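CysQ, sulfite synthesis pathway protein (Bacteroides thetaiotaomicron VPI-5482, PDB 3B8B) probably hydrolyses adenosine 3',5'-bisphosphate to AMP and phosphate, using magnesium, as a bacterial member of the inositol monophosphatase superfamily. Local coordinates at residues Ser40-Pro45 with Gly118-Asn123. Sequence-based numbering, arbitrary orientation.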
loop_
_atom_site.group_PDB
_atom_site.type_symbol
_atom_site.label_atom_id
_atom_site.label_comp_id
_atom_site.label_asym_id
_atom_site.label_seq_id
_atom_site.Cartn_x
_atom_site.Cartn_y
_atom_site.Cartn_z
ATOM N N SER A 40 -4.304 2.985 -18.553
ATOM C CA SER A 40 -4.396 2.969 -20.009
ATOM C C SER A 40 -4.832 1.588 -20.505
ATOM O O SER A 40 -5.693 1.511 -21.375
ATOM C CB SER A 40 -3.097 3.403 -20.665
ATOM O OG SER A 40 -3.244 3.432 -22.077
ATOM N N ILE A 41 -4.293 0.519 -19.905
ATOM C CA ILE A 41 -4.680 -0.853 -20.221
ATOM C C ILE A 41 -6.094 -1.166 -19.676
ATOM O O ILE A 41 -6.929 -1.735 -20.385
ATOM C CB ILE A 41 -3.626 -1.841 -19.686
ATOM C CG1 ILE A 41 -2.317 -1.704 -20.492
ATOM C CG2 ILE A 41 -4.101 -3.291 -19.744
ATOM C CD1 ILE A 41 -1.185 -2.318 -19.757
ATOM N N TYR A 42 -6.355 -0.753 -18.434
ATOM C CA TYR A 42 -7.643 -1.058 -17.802
ATOM C C TYR A 42 -8.808 -0.463 -18.584
ATOM O O TYR A 42 -9.883 -1.084 -18.699
ATOM C CB TYR A 42 -7.641 -0.544 -16.373
ATOM C CG TYR A 42 -8.812 -0.965 -15.496
ATOM C CD1 TYR A 42 -8.897 -2.251 -14.955
ATOM C CD2 TYR A 42 -9.784 -0.039 -15.121
ATOM C CE1 TYR A 42 -9.936 -2.609 -14.111
ATOM C CE2 TYR A 42 -10.821 -0.397 -14.284
ATOM C CZ TYR A 42 -10.907 -1.680 -13.794
ATOM O OH TYR A 42 -11.922 -2.026 -12.910
ATOM N N GLU A 43 -8.612 0.746 -19.097
ATOM C CA GLU A 43 -9.670 1.488 -19.782
ATOM C C GLU A 43 -9.749 1.189 -21.277
ATOM O O GLU A 43 -10.684 1.628 -21.939
ATOM C CB GLU A 43 -9.454 2.998 -19.644
ATOM C CG GLU A 43 -9.514 3.556 -18.257
ATOM C CD GLU A 43 -9.517 5.078 -18.265
ATOM O OE1 GLU A 43 -10.587 5.669 -18.465
ATOM O OE2 GLU A 43 -8.442 5.682 -18.108
ATOM N N ASP A 44 -8.764 0.490 -21.824
ATOM C CA ASP A 44 -8.722 0.310 -23.281
ATOM C C ASP A 44 -9.808 -0.678 -23.663
ATOM O O ASP A 44 -9.822 -1.808 -23.159
ATOM C CB ASP A 44 -7.357 -0.196 -23.722
ATOM C CG ASP A 44 -7.136 -0.081 -25.230
ATOM O OD1 ASP A 44 -8.115 -0.090 -25.994
ATOM O OD2 ASP A 44 -5.965 0.021 -25.639
ATOM N N PRO A 45 -10.732 -0.255 -24.548
ATOM C CA PRO A 45 -11.791 -1.158 -24.996
ATOM C C PRO A 45 -11.233 -2.364 -25.762
ATOM O O PRO A 45 -11.874 -3.411 -25.798
ATOM C CB PRO A 45 -12.644 -0.277 -25.914
ATOM C CG PRO A 45 -11.707 0.790 -26.391
ATOM C CD PRO A 45 -10.836 1.068 -25.194
ATOM N N GLY A 118 -12.040 -2.759 -9.573
ATOM C CA GLY A 118 -11.487 -1.421 -9.589
ATOM C C GLY A 118 -10.631 -0.962 -8.421
ATOM O O GLY A 118 -10.138 0.176 -8.469
ATOM N N GLU A 119 -10.472 -1.787 -7.381
ATOM C CA GLU A 119 -9.751 -1.362 -6.156
ATOM C C GLU A 119 -8.375 -2.022 -6.020
ATOM O O GLU A 119 -8.005 -2.572 -4.985
ATOM C CB GLU A 119 -10.633 -1.528 -4.922
ATOM C CG GLU A 119 -11.866 -0.607 -5.010
ATOM C CD GLU A 119 -12.826 -0.712 -3.829
ATOM O OE1 GLU A 119 -12.519 -1.439 -2.859
ATOM O OE2 GLU A 119 -13.911 -0.032 -3.859
ATOM N N PHE A 120 -7.656 -1.984 -7.132
ATOM C CA PHE A 120 -6.234 -2.374 -7.172
ATOM C C PHE A 120 -5.376 -1.123 -6.918
ATOM O O PHE A 120 -5.851 0.012 -7.035
ATOM C CB PHE A 120 -5.891 -3.039 -8.498
ATOM C CG PHE A 120 -6.317 -2.239 -9.715
ATOM C CD1 PHE A 120 -5.513 -1.234 -10.245
ATOM C CD2 PHE A 120 -7.558 -2.485 -10.305
ATOM C CE1 PHE A 120 -5.922 -0.506 -11.350
ATOM C CE2 PHE A 120 -7.955 -1.765 -11.409
ATOM C CZ PHE A 120 -7.174 -0.762 -11.908
ATOM N N THR A 121 -4.105 -1.348 -6.565
ATOM C CA THR A 121 -3.245 -0.274 -6.098
ATOM C C THR A 121 -1.803 -0.449 -6.592
ATOM O O THR A 121 -1.353 -1.557 -6.914
ATOM C CB THR A 121 -3.165 -0.258 -4.552
ATOM O OG1 THR A 121 -2.657 -1.528 -4.102
ATOM C CG2 THR A 121 -4.539 0.013 -3.898
ATOM N N VAL A 122 -1.098 0.671 -6.618
ATOM C CA VAL A 122 0.357 0.712 -6.750
ATOM C C VAL A 122 0.917 0.961 -5.348
ATOM O O VAL A 122 0.392 1.827 -4.621
ATOM C CB VAL A 122 0.792 1.857 -7.687
ATOM C CG1 VAL A 122 2.315 1.830 -7.901
ATOM C CG2 VAL A 122 0.057 1.793 -9.053
ATOM N N ASN A 123 1.965 0.216 -4.967
ATOM C CA ASN A 123 2.518 0.252 -3.605
ATOM C C ASN A 123 4.036 0.448 -3.645
ATOM O O ASN A 123 4.746 -0.379 -4.231
ATOM C CB ASN A 123 2.207 -1.027 -2.814
ATOM C CG ASN A 123 0.722 -1.260 -2.683
ATOM O OD1 ASN A 123 0.138 -0.911 -1.675
ATOM N ND2 ASN A 123 0.106 -1.801 -3.752
#
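Thr-121 OG1, in the residue after Phe-120, whose ring meets Tyr-42, is gripped by three groups: Asn-123 ND2 donates to it over 2.8 Å at 156°, and the OG atoms of Ser-223 and Ser-224 also hydrogen-bond to it. These bonds tie the first residue of strand 121-128, in the mixed sheet of the inositol monophosphatase fold, to Ser-223 and Ser-224, just where the preceding loop packs against the end of helix 20-43. The join itself is a T-shaped (edge-to-face) aromatic pair: ring centroids lie 4.9 Å apart and planes at 64°, with the edge of Phe-120 directed at one face of Tyr-42. Between the rings, the nearest atoms are Phe-120 CE2 and Tyr-42 CE1, 3.5 Å apart, and CE2 lies above the Tyr-42 face, displaced toward its rim. CG anti to the backbone N (chi1 -171°) places the tyrosine ring over the Phe-120 edge. Phe-113 meets both rings, and Arg-116 adds a cation-pi contact to Tyr-42, so the pair belongs to a larger aromatic cluster. The Phe-120 side chain is also about 4 Å from that of Leu-107, which probably binds substrate. An alanine in place of Tyr-42 would probably leave the Phe-120 edge without its facing ring and Arg-116 without its pi partner. No hydrogen bond crosses between the segments: Tyr-42 OH lies 3.4 Å from Gly-118 N at a poor angle, and 3.4 Å from Gly-118 CA.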